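Local coordinates for putative cell surface hydrolase (Lactobacillus plantarum, PDB 3LP5), which is a putative cell surface hydrolase of the alpha/beta hydrolase clan, probably acting through a serine nucleophile, with a substrate that is not established, at residues F20-T25 against P218-I223; D58-I63 against Y230-T235; T133-Y138 against G209-H214. All coordinates share one frame; numbering follows the deposited sequence.

Overall arrangement
Interactions 1 and 2 both draw on helix 217-231: residues 218-223, near its start, meet helix 17-30, whereas residues 230-235, at and beyond its far end, meet the entry to strand 62-67. Their centres lie about 16 Å apart. Interaction 3 touches interaction 1, their centres about 12 Å apart, and its segments are nested along the chain between those of both others. It lies near the probable nucleophile elbow formed by Gly104, Ser106 and Gly108. The centres of interactions 2 and 3 are about 22 Å apart, on opposite sides of the chain's centre, and in interaction 2 the Phe62 side chain is about 6 Å from a bound sodium ion.

Interaction 1 of 3, residues F20-T25 against P218-I223; sequences FDSLIT and PQNKQI
Asn220 OD1 takes a weak hydrogen bond from Arg19 NH1, one residue before the 20-25 segment, and the same oxygen rests against Leu23 CD2 at 3.9 Å. This is a helix-helix contact of the alpha/beta hydrolase fold. Helix 17-30 follows the first strand, 7-10, and here it crosses helix 217-231, which follows the last strand of the sheet. The axes of the two short segments approach to 9.9 Å at a crossing angle of -52°, and the backbones come nearest at Leu23 and Asn220, whose CA atoms are 6.3 Å apart. That register puts the short Asn220 side chain, aimed at the facing helix, against the branched end of Leu23, which meets it at about a right angle. Leu23 starts off along the flank of its helix, but with CG anti to the carbonyl carbon (chi1 -63°) its end swings toward the facing helix; CD1 continues anti to CA (chi2 177°), and CD2 meets Asn220. Leu23 CD2 has two neighbours of different character: the Asn220 CB and amide on one hand, and Ile223 CG2 at 3.9 Å on the other. Ile223, one helical turn after Asn220, supplies the apolar half of the seat, its CG2 also approaching Leu23 CD1. Leu23, Asn220 and Ile223 are buried, whereas Ser22 stands at the more open margin. Phe20 and Ile24 lean on Met9 of strand 7-10, placing helix 17-30 against the sheet. Ser22 OG bonds back to Asn18 O, and Ser22 CB meets Asn220 ND2 at 3.8 Å.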
ATOM      1  N   PHE A  20      -7.011   8.807   2.404  1.00 18.31           N
ATOM      2  CA  PHE A  20      -7.379   7.407   2.071  1.00 18.54           C
ATOM      3  C   PHE A  20      -8.837   7.247   1.607  1.00 18.71           C
ATOM      4  O   PHE A  20      -9.085   6.677   0.531  1.00 17.73           O
ATOM      5  CB  PHE A  20      -7.059   6.476   3.226  1.00 19.15           C
ATOM      6  CG  PHE A  20      -7.180   5.002   2.901  1.00 16.46           C
ATOM      7  CD1 PHE A  20      -6.159   4.339   2.206  1.00 19.30           C
ATOM      8  CD2 PHE A  20      -8.300   4.291   3.307  1.00 20.92           C
ATOM      9  CE1 PHE A  20      -6.235   2.979   1.942  1.00 21.74           C
ATOM     10  CE2 PHE A  20      -8.446   2.915   3.057  1.00 19.80           C
ATOM     11  CZ  PHE A  20      -7.394   2.232   2.363  1.00 21.46           C
ATOM     12  N   ASP A  21      -9.790   7.743   2.397  1.00 19.25           N
ATOM     13  CA  ASP A  21     -11.210   7.608   2.093  1.00 19.78           C
ATOM     14  C   ASP A  21     -11.548   8.317   0.768  1.00 19.50           C
ATOM     15  O   ASP A  21     -12.308   7.804  -0.037  1.00 18.11           O
ATOM     16  CB  ASP A  21     -12.056   8.214   3.216  1.00 21.22           C
ATOM     17  CG  ASP A  21     -12.033   7.341   4.523  1.00 25.57           C
ATOM     18  OD1 ASP A  21     -11.280   6.327   4.592  1.00 29.39           O
ATOM     19  OD2 ASP A  21     -12.788   7.670   5.474  1.00 31.20           O
ATOM     20  N   SER A  22     -10.963   9.483   0.561  1.00 18.13           N
ATOM     21  CA  SER A  22     -11.140  10.195  -0.678  1.00 19.50           C
ATOM     22  C   SER A  22     -10.620   9.412  -1.866  1.00 18.66           C
ATOM     23  O   SER A  22     -11.303   9.354  -2.903  1.00 19.16           O
ATOM     24  CB  SER A  22     -10.450  11.553  -0.627  1.00 18.89           C
ATOM     25  OG  SER A  22     -11.157  12.377   0.284  1.00 25.51           O
ATOM     26  N   LEU A  23      -9.435   8.804  -1.719  1.00 17.48           N
ATOM     27  CA  LEU A  23      -8.885   7.961  -2.771  1.00 18.01           C
ATOM     28  C   LEU A  23      -9.814   6.836  -3.164  1.00 18.71           C
ATOM     29  O   LEU A  23      -9.984   6.595  -4.353  1.00 19.49           O
ATOM     30  CB  LEU A  23      -7.492   7.368  -2.396  1.00 16.61           C
ATOM     31  CG  LEU A  23      -6.383   8.425  -2.174  1.00 19.14           C
ATOM     32  CD1 LEU A  23      -5.046   7.757  -1.743  1.00 20.04           C
ATOM     33  CD2 LEU A  23      -6.202   9.263  -3.445  1.00 17.50           C
ATOM     34  N   ILE A  24     -10.362   6.112  -2.187  1.00 18.34           N
ATOM     35  CA  ILE A  24     -11.255   4.973  -2.473  1.00 18.95           C
ATOM     36  C   ILE A  24     -12.530   5.409  -3.169  1.00 18.41           C
ATOM     37  O   ILE A  24     -12.963   4.808  -4.158  1.00 18.49           O
ATOM     38  CB  ILE A  24     -11.684   4.235  -1.173  1.00 20.64           C
ATOM     39  CG1 ILE A  24     -10.479   3.897  -0.290  1.00 21.36           C
ATOM     40  CG2 ILE A  24     -12.555   2.977  -1.486  1.00 20.37           C
ATOM     41  CD1 ILE A  24      -9.736   2.710  -0.615  1.00 20.73           C
ATOM     42  N   THR A  25     -13.156   6.460  -2.662  1.00 17.74           N
ATOM     43  CA  THR A  25     -14.358   6.985  -3.315  1.00 18.34           C
ATOM     44  C   THR A  25     -14.089   7.349  -4.767  1.00 18.68           C
ATOM     45  O   THR A  25     -14.855   7.000  -5.681  1.00 18.64           O
ATOM     46  CB  THR A  25     -14.856   8.224  -2.586  1.00 17.51           C
ATOM     47  OG1 THR A  25     -15.026   7.871  -1.234  1.00 20.28           O
ATOM     48  CG2 THR A  25     -16.199   8.659  -3.096  1.00 21.16           C
ATOM     49  N   PRO A 218      -6.086  18.216  -6.387  1.00 17.81           N
ATOM     50  CA  PRO A 218      -5.258  17.916  -7.519  1.00 17.53           C
ATOM     51  C   PRO A 218      -4.343  16.724  -7.262  1.00 18.27           C
ATOM     52  O   PRO A 218      -4.128  15.921  -8.180  1.00 17.01           O
ATOM     53  CB  PRO A 218      -4.432  19.205  -7.697  1.00 16.91           C
ATOM     54  CG  PRO A 218      -5.402  20.219  -7.390  1.00 18.21           C
ATOM     55  CD  PRO A 218      -6.108  19.672  -6.144  1.00 18.75           C
ATOM     56  N   GLN A 219      -3.814  16.599  -6.045  1.00 18.11           N
ATOM     57  CA  GLN A 219      -2.974  15.439  -5.757  1.00 18.74           C
ATOM     58  C   GLN A 219      -3.721  14.099  -5.730  1.00 16.67           C
ATOM     59  O   GLN A 219      -3.161  13.085  -6.169  1.00 14.90           O
ATOM     60  CB  GLN A 219      -1.965  15.639  -4.577  1.00 20.35           C
ATOM     61  CG  GLN A 219      -2.553  15.860  -3.221  1.00 26.49           C
ATOM     62  CD  GLN A 219      -1.596  16.522  -2.197  1.00 29.62           C
ATOM     63  OE1 GLN A 219      -1.105  17.646  -2.371  1.00 32.07           O
ATOM     64  NE2 GLN A 219      -1.404  15.843  -1.097  1.00 33.68           N
ATOM     65  N   ASN A 220      -4.942  14.065  -5.192  1.00 14.34           N
ATOM     66  CA  ASN A 220      -5.732  12.815  -5.222  1.00 13.90           C
ATOM     67  C   ASN A 220      -6.092  12.351  -6.649  1.00 13.01           C
ATOM     68  O   ASN A 220      -6.099  11.163  -6.945  1.00 12.60           O
ATOM     69  CB  ASN A 220      -6.997  12.962  -4.354  1.00 12.36           C
ATOM     70  CG  ASN A 220      -6.659  13.160  -2.856  1.00 15.93           C
ATOM     71  OD1 ASN A 220      -5.528  12.923  -2.436  1.00 19.61           O
ATOM     72  ND2 ASN A 220      -7.637  13.625  -2.066  1.00 17.90           N
ATOM     73  N   LYS A 221      -6.412  13.285  -7.528  1.00 11.95           N
ATOM     74  CA  LYS A 221      -6.679  12.907  -8.937  1.00 13.99           C
ATOM     75  C   LYS A 221      -5.496  12.220  -9.617  1.00 12.39           C
ATOM     76  O   LYS A 221      -5.696  11.247 -10.307  1.00 10.43           O
ATOM     77  CB  LYS A 221      -7.113  14.110  -9.788  1.00 15.50           C
ATOM     78  CG  LYS A 221      -8.532  14.621  -9.400  1.00 20.72           C
ATOM     79  CD  LYS A 221      -9.191  15.429 -10.577  1.00 32.37           C
ATOM     80  CE  LYS A 221      -8.706  16.876 -10.682  1.00 37.32           C
ATOM     81  NZ  LYS A 221      -8.683  17.411 -12.104  1.00 41.48           N
ATOM     82  N   GLN A 222      -4.295  12.749  -9.421  1.00 12.24           N
ATOM     83  CA  GLN A 222      -3.053  12.155  -9.947  1.00 13.95           C
ATOM     84  C   GLN A 222      -2.817  10.784  -9.338  1.00 12.97           C
ATOM     85  O   GLN A 222      -2.463   9.860 -10.056  1.00 14.57           O
ATOM     86  CB  GLN A 222      -1.841  13.026  -9.607  1.00 13.24           C
ATOM     87  CG  GLN A 222      -1.840  14.321 -10.378  1.00 18.80           C
ATOM     88  CD  GLN A 222      -0.687  15.308 -10.047  1.00 23.28           C
ATOM     89  OE1 GLN A 222      -0.817  16.486 -10.329  1.00 30.48           O
ATOM     90  NE2 GLN A 222       0.425  14.834  -9.552  1.00 22.35           N
ATOM     91  N   ILE A 223      -3.008  10.662  -8.032  1.00 10.95           N
ATOM     92  CA  ILE A 223      -2.794   9.411  -7.368  1.00 11.58           C
ATOM     93  C   ILE A 223      -3.781   8.352  -7.882  1.00 12.73           C
ATOM     94  O   ILE A 223      -3.366   7.221  -8.196  1.00 11.74           O
ATOM     95  CB  ILE A 223      -2.864   9.547  -5.847  1.00 12.19           C
ATOM     96  CG1 ILE A 223      -1.634  10.338  -5.389  1.00 13.61           C
ATOM     97  CG2 ILE A 223      -2.871   8.137  -5.176  1.00 11.15           C
ATOM     98  CD1 ILE A 223      -1.606  10.622  -3.914  1.00 18.07           C
TER

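Interaction 2 of 3, residues D58-I63 against Y230-T235; sequences DNEPFI and YLLAET
Leu232 meets the two sides of this contact with different branches. Its CD1 approaches the Phe62 ring at the edge, near the ring plane, 4.5 Å from CZ. This is the buried side: Phe62 stacks on His35, and Leu27 of helix 17-30 and strand 7-10 touch both Phe62 and Leu232. The other branch turns toward the more open side, where Glu60 and Leu232 are partly exposed, Leu232 CD2 standing 4.2 Å from Glu60 OE2. Glu60 reaches that position because CG lies anti to its backbone N (chi1 -162°) and the chain continues extended. In alpha/beta hydrolase terms, the contact joins the loop entering strand 62-67 to the end of helix 217-231, which follows strand 201-206, the last of the sheet along the chain; here Ala233 leaves helical geometry with a positive phi. On the wetter side a water bridges the segments, donating to Glu60 OE1 at 2.7 Å and to Leu232 O at 2.6 Å. Glu234 OE2 lies 6.5 Å from Glu60 OE2, a like-charge approach probably eased by the salt bridge from Glu234 to Arg228. Upstream, an Asx turn shapes the loop: Asp58 OD1 accepts from Glu60 N at 2.9 Å, met from 44° above the carboxylate plane.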
ATOM      1  N   ASP A  58     -17.727 -10.718  -8.867  1.00 20.37           N
ATOM      2  CA  ASP A  58     -16.704  -9.633  -8.998  1.00 20.25           C
ATOM      3  C   ASP A  58     -15.295 -10.297  -9.007  1.00 20.01           C
ATOM      4  O   ASP A  58     -14.905 -10.936  -8.028  1.00 19.20           O
ATOM      5  CB  ASP A  58     -16.891  -8.609  -7.850  1.00 19.58           C
ATOM      6  CG  ASP A  58     -15.943  -7.390  -7.935  1.00 21.22           C
ATOM      7  OD1 ASP A  58     -15.065  -7.301  -8.830  1.00 19.08           O
ATOM      8  OD2 ASP A  58     -16.071  -6.504  -7.063  1.00 22.23           O
ATOM      9  N   ASN A  59     -14.576 -10.147 -10.132  1.00 19.52           N
ATOM     10  CA  ASN A  59     -13.242 -10.688 -10.353  1.00 19.82           C
ATOM     11  C   ASN A  59     -12.153  -9.803  -9.663  1.00 18.56           C
ATOM     12  O   ASN A  59     -11.031 -10.233  -9.494  1.00 17.31           O
ATOM     13  CB  ASN A  59     -12.915 -10.682 -11.857  1.00 20.28           C
ATOM     14  CG  ASN A  59     -13.824 -11.601 -12.693  1.00 27.16           C
ATOM     15  OD1 ASN A  59     -14.455 -12.574 -12.185  1.00 28.57           O
ATOM     16  ND2 ASN A  59     -13.866 -11.313 -14.024  1.00 29.71           N
ATOM     17  N   GLU A  60     -12.499  -8.572  -9.305  1.00 17.52           N
ATOM     18  CA  GLU A  60     -11.514  -7.618  -8.755  1.00 17.97           C
ATOM     19  C   GLU A  60     -12.083  -6.773  -7.615  1.00 17.14           C
ATOM     20  O   GLU A  60     -12.242  -5.538  -7.739  1.00 16.92           O
ATOM     21  CB  GLU A  60     -10.985  -6.751  -9.880  1.00 18.26           C
ATOM     22  CG  GLU A  60      -9.722  -6.070  -9.544  1.00 22.98           C
ATOM     23  CD  GLU A  60      -9.108  -5.528 -10.809  1.00 31.88           C
ATOM     24  OE1 GLU A  60      -8.199  -6.186 -11.357  1.00 31.12           O
ATOM     25  OE2 GLU A  60      -9.610  -4.482 -11.296  1.00 35.74           O
ATOM     26  N   PRO A  61     -12.433  -7.444  -6.486  1.00 15.93           N
ATOM     27  CA  PRO A  61     -12.995  -6.669  -5.402  1.00 15.70           C
ATOM     28  C   PRO A  61     -11.904  -5.870  -4.669  1.00 15.54           C
ATOM     29  O   PRO A  61     -10.732  -6.282  -4.653  1.00 15.27           O
ATOM     30  CB  PRO A  61     -13.594  -7.740  -4.473  1.00 16.05           C
ATOM     31  CG  PRO A  61     -12.772  -8.991  -4.790  1.00 16.33           C
ATOM     32  CD  PRO A  61     -12.495  -8.898  -6.240  1.00 15.24           C
ATOM     33  N   PHE A  62     -12.320  -4.730  -4.108  1.00 13.57           N
ATOM     34  CA  PHE A  62     -11.463  -3.917  -3.271  1.00 14.00           C
ATOM     35  C   PHE A  62     -11.700  -4.399  -1.861  1.00 13.22           C
ATOM     36  O   PHE A  62     -12.851  -4.427  -1.386  1.00 14.75           O
ATOM     37  CB  PHE A  62     -11.884  -2.436  -3.342  1.00 14.03           C
ATOM     38  CG  PHE A  62     -11.615  -1.749  -4.687  1.00 15.07           C
ATOM     39  CD1 PHE A  62     -10.779  -2.323  -5.655  1.00 17.84           C
ATOM     40  CD2 PHE A  62     -12.171  -0.490  -4.947  1.00 15.38           C
ATOM     41  CE1 PHE A  62     -10.500  -1.677  -6.872  1.00 16.10           C
ATOM     42  CE2 PHE A  62     -11.929   0.160  -6.187  1.00 16.15           C
ATOM     43  CZ  PHE A  62     -11.097  -0.434  -7.138  1.00 16.44           C
ATOM     44  N   ILE A  63     -10.650  -4.774  -1.172  1.00 13.33           N
ATOM     45  CA  ILE A  63     -10.796  -5.136   0.226  1.00 12.99           C
ATOM     46  C   ILE A  63      -9.940  -4.168   1.093  1.00 14.14           C
ATOM     47  O   ILE A  63      -8.718  -4.110   0.910  1.00 14.33           O
ATOM     48  CB  ILE A  63     -10.401  -6.591   0.403  1.00 12.49           C
ATOM     49  CG1 ILE A  63     -11.234  -7.491  -0.543  1.00 10.44           C
ATOM     50  CG2 ILE A  63     -10.613  -7.010   1.857  1.00 14.14           C
ATOM     51  CD1 ILE A  63     -10.760  -9.021  -0.466  1.00 12.58           C
ATOM     52  N   TYR A 230      -1.105   1.816 -13.098  1.00 12.72           N
ATOM     53  CA  TYR A 230       0.008   0.919 -12.721  1.00 14.47           C
ATOM     54  C   TYR A 230      -0.448  -0.183 -11.783  1.00 14.79           C
ATOM     55  O   TYR A 230       0.013  -1.295 -11.912  1.00 15.60           O
ATOM     56  CB  TYR A 230       1.172   1.709 -12.069  1.00 12.02           C
ATOM     57  CG  TYR A 230       1.901   2.598 -13.074  1.00 15.37           C
ATOM     58  CD1 TYR A 230       2.758   2.045 -14.052  1.00 18.10           C
ATOM     59  CD2 TYR A 230       1.717   3.976 -13.072  1.00 17.07           C
ATOM     60  CE1 TYR A 230       3.391   2.871 -14.981  1.00 18.28           C
ATOM     61  CE2 TYR A 230       2.339   4.805 -14.000  1.00 16.39           C
ATOM     62  CZ  TYR A 230       3.185   4.252 -14.933  1.00 18.74           C
ATOM     63  OH  TYR A 230       3.812   5.089 -15.825  1.00 19.02           O
ATOM     64  N   LEU A 231      -1.340   0.097 -10.847  1.00 15.62           N
ATOM     65  CA  LEU A 231      -1.740  -0.976  -9.894  1.00 15.45           C
ATOM     66  C   LEU A 231      -2.792  -1.859 -10.528  1.00 16.05           C
ATOM     67  O   LEU A 231      -2.693  -3.101 -10.467  1.00 14.86           O
ATOM     68  CB  LEU A 231      -2.248  -0.454  -8.536  1.00 14.95           C
ATOM     69  CG  LEU A 231      -2.441  -1.590  -7.493  1.00 16.15           C
ATOM     70  CD1 LEU A 231      -1.142  -2.363  -7.167  1.00 16.49           C
ATOM     71  CD2 LEU A 231      -3.086  -1.121  -6.233  1.00 17.79           C
ATOM     72  N   LEU A 232      -3.797  -1.226 -11.130  1.00 15.26           N
ATOM     73  CA  LEU A 232      -4.894  -1.951 -11.781  1.00 15.36           C
ATOM     74  C   LEU A 232      -4.574  -2.312 -13.229  1.00 16.79           C
ATOM     75  O   LEU A 232      -5.284  -3.097 -13.826  1.00 16.46           O
ATOM     76  CB  LEU A 232      -6.196  -1.136 -11.736  1.00 14.67           C
ATOM     77  CG  LEU A 232      -6.659  -0.786 -10.314  1.00 17.08           C
ATOM     78  CD1 LEU A 232      -7.980   0.051 -10.297  1.00 15.65           C
ATOM     79  CD2 LEU A 232      -6.817  -2.003  -9.434  1.00 17.28           C
ATOM     80  N   ALA A 233      -3.528  -1.712 -13.800  1.00 17.45           N
ATOM     81  CA  ALA A 233      -3.141  -1.945 -15.199  1.00 17.64           C
ATOM     82  C   ALA A 233      -4.304  -1.754 -16.195  1.00 18.27           C
ATOM     83  O   ALA A 233      -4.489  -2.505 -17.135  1.00 17.41           O
ATOM     84  CB  ALA A 233      -2.444  -3.320 -15.370  1.00 17.84           C
ATOM     85  N   GLU A 234      -5.076  -0.699 -15.983  1.00 18.71           N
ATOM     86  CA  GLU A 234      -6.202  -0.375 -16.833  1.00 19.17           C
ATOM     87  C   GLU A 234      -5.670   0.336 -18.077  1.00 19.15           C
ATOM     88  O   GLU A 234      -4.666   1.034 -18.004  1.00 19.31           O
ATOM     89  CB  GLU A 234      -7.069   0.594 -16.056  1.00 20.01           C
ATOM     90  CG  GLU A 234      -8.470   0.568 -16.413  1.00 25.45           C
ATOM     91  CD  GLU A 234      -9.322   1.335 -15.399  1.00 31.80           C
ATOM     92  OE1 GLU A 234     -10.325   1.949 -15.817  1.00 35.54           O
ATOM     93  OE2 GLU A 234      -8.987   1.325 -14.203  1.00 32.74           O
ATOM     94  N   THR A 235      -6.312   0.159 -19.225  1.00 19.18           N
ATOM     95  CA  THR A 235      -5.874   0.877 -20.417  1.00 20.15           C
ATOM     96  C   THR A 235      -6.328   2.361 -20.268  1.00 19.35           C
ATOM     97  O   THR A 235      -7.475   2.611 -19.939  1.00 17.76           O
ATOM     98  CB  THR A 235      -6.405   0.181 -21.689  1.00 20.79           C
ATOM     99  OG1 THR A 235      -7.772  -0.129 -21.458  1.00 26.32           O
ATOM    100  CG2 THR A 235      -5.693  -1.163 -21.935  1.00 21.01           C
TER
HETATM  101  O   HOH W   1      -6.082  -5.333 -12.776  1.00 26.66           O

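Interaction 3 of 3, residues T133-Y138 against G209-H214; sequences TIASPY and GANTAH
Ala135 turns its CB toward the 209-214 loop, meeting Ala210 O at 3.2 Å, a tight approach for a methyl and a carbonyl oxygen. The site lies at the C-terminal ends of the strands of an alpha/beta hydrolase sheet: residues 133-138 leave strand 127-134, and residues 209-214 follow the last strand, 201-206, in the connection where alpha/beta hydrolases usually carry the catalytic histidine. The probable nucleophile elbow is close by, although the Ala135 methyl makes no contact with it. Its left-handed backbone (phi 47°) turns the chain just past the strand end, and Ser136 points the other way, its OG bonding to Ser106 O. Asn211 faces this methyl differently. The CB of Asn211 starts off away from the other segment, but with CG anti to the carbonyl carbon (chi1 -71°) the amide swings back until OD1 stands 3.6 Å from Ala135 CB. The oxygen is not left to the methyl alone, since Gly173 N donates to it, while Glu175 takes the backbone N-H groups of Gly209 and Asn211. The amide is thus held from the neighbouring loop after strand 167-172, and Ala135 fits against a loop that other residues fix. Ala210 turns its own methyl toward Ala135 too, 4.7 Å CB to CB, while leaning on Ile171. On the strand side, Thr133 OG1 and Tyr138 OH hydrogen-bond at 3.1 Å, pinning the ends of that segment together. The facing loop is a type I turn from Gly209 to Thr212, closed by a doubly gripped carbonyl: Gly209 O accepts from Thr212 N, and from Thr212 OG1 at 2.6 Å, the hydroxyl lying in the carbonyl plane with a C=O...OG1 angle of 154°.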
ATOM      1  N   THR A 133       2.930   1.591  -2.954  1.00 12.34           N
ATOM      2  CA  THR A 133       2.945   2.282  -1.679  1.00 13.88           C
ATOM      3  C   THR A 133       2.879   3.779  -1.909  1.00 13.55           C
ATOM      4  O   THR A 133       3.380   4.284  -2.956  1.00 14.25           O
ATOM      5  CB  THR A 133       4.159   1.883  -0.789  1.00 13.64           C
ATOM      6  OG1 THR A 133       5.365   2.391  -1.337  1.00 16.44           O
ATOM      7  CG2 THR A 133       4.272   0.317  -0.670  1.00 12.88           C
ATOM      8  N   ILE A 134       2.235   4.474  -0.984  1.00 11.80           N
ATOM      9  CA  ILE A 134       2.065   5.924  -1.146  1.00 12.21           C
ATOM     10  C   ILE A 134       2.679   6.624   0.036  1.00 12.28           C
ATOM     11  O   ILE A 134       2.162   6.516   1.158  1.00 13.03           O
ATOM     12  CB  ILE A 134       0.602   6.344  -1.290  1.00 13.30           C
ATOM     13  CG1 ILE A 134      -0.050   5.633  -2.501  1.00 16.70           C
ATOM     14  CG2 ILE A 134       0.506   7.829  -1.572  1.00 12.32           C
ATOM     15  CD1 ILE A 134      -1.554   5.495  -2.319  1.00 20.26           C
ATOM     16  N   ALA A 135       3.747   7.385  -0.206  1.00 11.38           N
ATOM     17  CA  ALA A 135       4.389   8.136   0.891  1.00 12.57           C
ATOM     18  C   ALA A 135       4.644   7.325   2.159  1.00 13.02           C
ATOM     19  O   ALA A 135       4.301   7.738   3.285  1.00 14.31           O
ATOM     20  CB  ALA A 135       3.572   9.432   1.198  1.00 14.14           C
ATOM     21  N   SER A 136       5.271   6.158   2.003  1.00 12.89           N
ATOM     22  CA  SER A 136       5.455   5.282   3.166  1.00 11.79           C
ATOM     23  C   SER A 136       6.795   5.622   3.794  1.00 11.21           C
ATOM     24  O   SER A 136       7.818   5.649   3.101  1.00 13.49           O
ATOM     25  CB  SER A 136       5.393   3.815   2.751  1.00 12.04           C
ATOM     26  OG  SER A 136       4.082   3.475   2.257  1.00 14.06           O
ATOM     27  N   PRO A 137       6.802   5.919   5.109  1.00 11.04           N
ATOM     28  CA  PRO A 137       8.009   6.349   5.748  1.00 10.41           C
ATOM     29  C   PRO A 137       8.982   5.213   6.139  1.00 11.07           C
ATOM     30  O   PRO A 137       9.092   4.838   7.325  1.00 11.17           O
ATOM     31  CB  PRO A 137       7.480   7.121   6.961  1.00 11.42           C
ATOM     32  CG  PRO A 137       6.221   6.397   7.345  1.00 10.48           C
ATOM     33  CD  PRO A 137       5.637   5.929   6.040  1.00 10.81           C
ATOM     34  N   TYR A 138       9.748   4.717   5.159  1.00 10.70           N
ATOM     35  CA  TYR A 138      10.642   3.567   5.404  1.00 10.89           C
ATOM     36  C   TYR A 138      11.709   3.791   6.471  1.00 12.34           C
ATOM     37  O   TYR A 138      12.190   2.818   7.024  1.00 13.60           O
ATOM     38  CB  TYR A 138      11.274   3.107   4.089  1.00 11.81           C
ATOM     39  CG  TYR A 138      10.220   2.510   3.139  1.00 11.46           C
ATOM     40  CD1 TYR A 138       9.779   1.203   3.315  1.00 14.11           C
ATOM     41  CD2 TYR A 138       9.671   3.269   2.103  1.00 13.80           C
ATOM     42  CE1 TYR A 138       8.796   0.649   2.476  1.00 15.09           C
ATOM     43  CE2 TYR A 138       8.704   2.696   1.189  1.00 12.86           C
ATOM     44  CZ  TYR A 138       8.246   1.417   1.445  1.00 17.25           C
ATOM     45  OH  TYR A 138       7.284   0.859   0.590  1.00 20.75           O
ATOM     46  N   GLY A 209       3.312  16.927  -3.023  1.00 16.29           N
ATOM     47  CA  GLY A 209       2.352  16.959  -1.943  1.00 14.66           C
ATOM     48  C   GLY A 209       1.951  15.619  -1.363  1.00 14.24           C
ATOM     49  O   GLY A 209       1.263  15.578  -0.329  1.00 15.36           O
ATOM     50  N   ALA A 210       2.377  14.512  -1.981  1.00 13.59           N
ATOM     51  CA  ALA A 210       1.936  13.170  -1.540  1.00 12.70           C
ATOM     52  C   ALA A 210       2.433  12.831  -0.143  1.00 13.33           C
ATOM     53  O   ALA A 210       1.837  11.986   0.521  1.00 13.00           O
ATOM     54  CB  ALA A 210       2.302  12.038  -2.542  1.00 13.16           C
ATOM     55  N   ASN A 211       3.468  13.527   0.343  1.00 12.14           N
ATOM     56  CA  ASN A 211       4.018  13.226   1.681  1.00 14.36           C
ATOM     57  C   ASN A 211       3.208  13.869   2.825  1.00 14.86           C
ATOM     58  O   ASN A 211       3.488  13.587   3.989  1.00 14.04           O
ATOM     59  CB  ASN A 211       5.469  13.738   1.809  1.00 12.57           C
ATOM     60  CG  ASN A 211       6.458  12.922   0.975  1.00 16.02           C
ATOM     61  OD1 ASN A 211       6.098  11.919   0.363  1.00 15.66           O
ATOM     62  ND2 ASN A 211       7.699  13.407   0.901  1.00 12.16           N
ATOM     63  N   THR A 212       2.285  14.799   2.490  1.00 15.22           N
ATOM     64  CA  THR A 212       1.542  15.521   3.516  1.00 16.90           C
ATOM     65  C   THR A 212       0.369  14.673   3.921  1.00 17.88           C
ATOM     66  O   THR A 212      -0.179  13.923   3.093  1.00 15.51           O
ATOM     67  CB  THR A 212       0.973  16.879   2.988  1.00 17.51           C
ATOM     68  OG1 THR A 212       0.184  16.620   1.807  1.00 20.90           O
ATOM     69  CG2 THR A 212       2.090  17.795   2.620  1.00 17.05           C
ATOM     70  N   ALA A 213      -0.015  14.802   5.185  1.00 19.98           N
ATOM     71  CA  ALA A 213      -1.193  14.113   5.741  1.00 22.51           C
ATOM     72  C   ALA A 213      -2.485  14.634   5.121  1.00 23.26           C
ATOM     73  O   ALA A 213      -3.338  13.866   4.700  1.00 24.03           O
ATOM     74  CB  ALA A 213      -1.239  14.316   7.260  1.00 22.74           C
ATOM     75  N   HIS A 214      -2.620  15.954   5.093  1.00 24.84           N
ATOM     76  CA  HIS A 214      -3.792  16.638   4.538  1.00 26.12           C
ATOM     77  C   HIS A 214      -3.720  16.663   3.015  1.00 25.66           C
ATOM     78  O   HIS A 214      -2.864  17.302   2.427  1.00 27.96           O
ATOM     79  CB  HIS A 214      -3.850  18.071   5.076  1.00 26.32           C
ATOM     80  CG  HIS A 214      -4.491  18.192   6.428  1.00 31.73           C
ATOM     81  ND1 HIS A 214      -4.682  17.115   7.276  1.00 36.85           N
ATOM     82  CD2 HIS A 214      -4.958  19.280   7.095  1.00 36.72           C
ATOM     83  CE1 HIS A 214      -5.252  17.540   8.397  1.00 39.79           C
ATOM     84  NE2 HIS A 214      -5.429  18.849   8.315  1.00 38.00           N
TER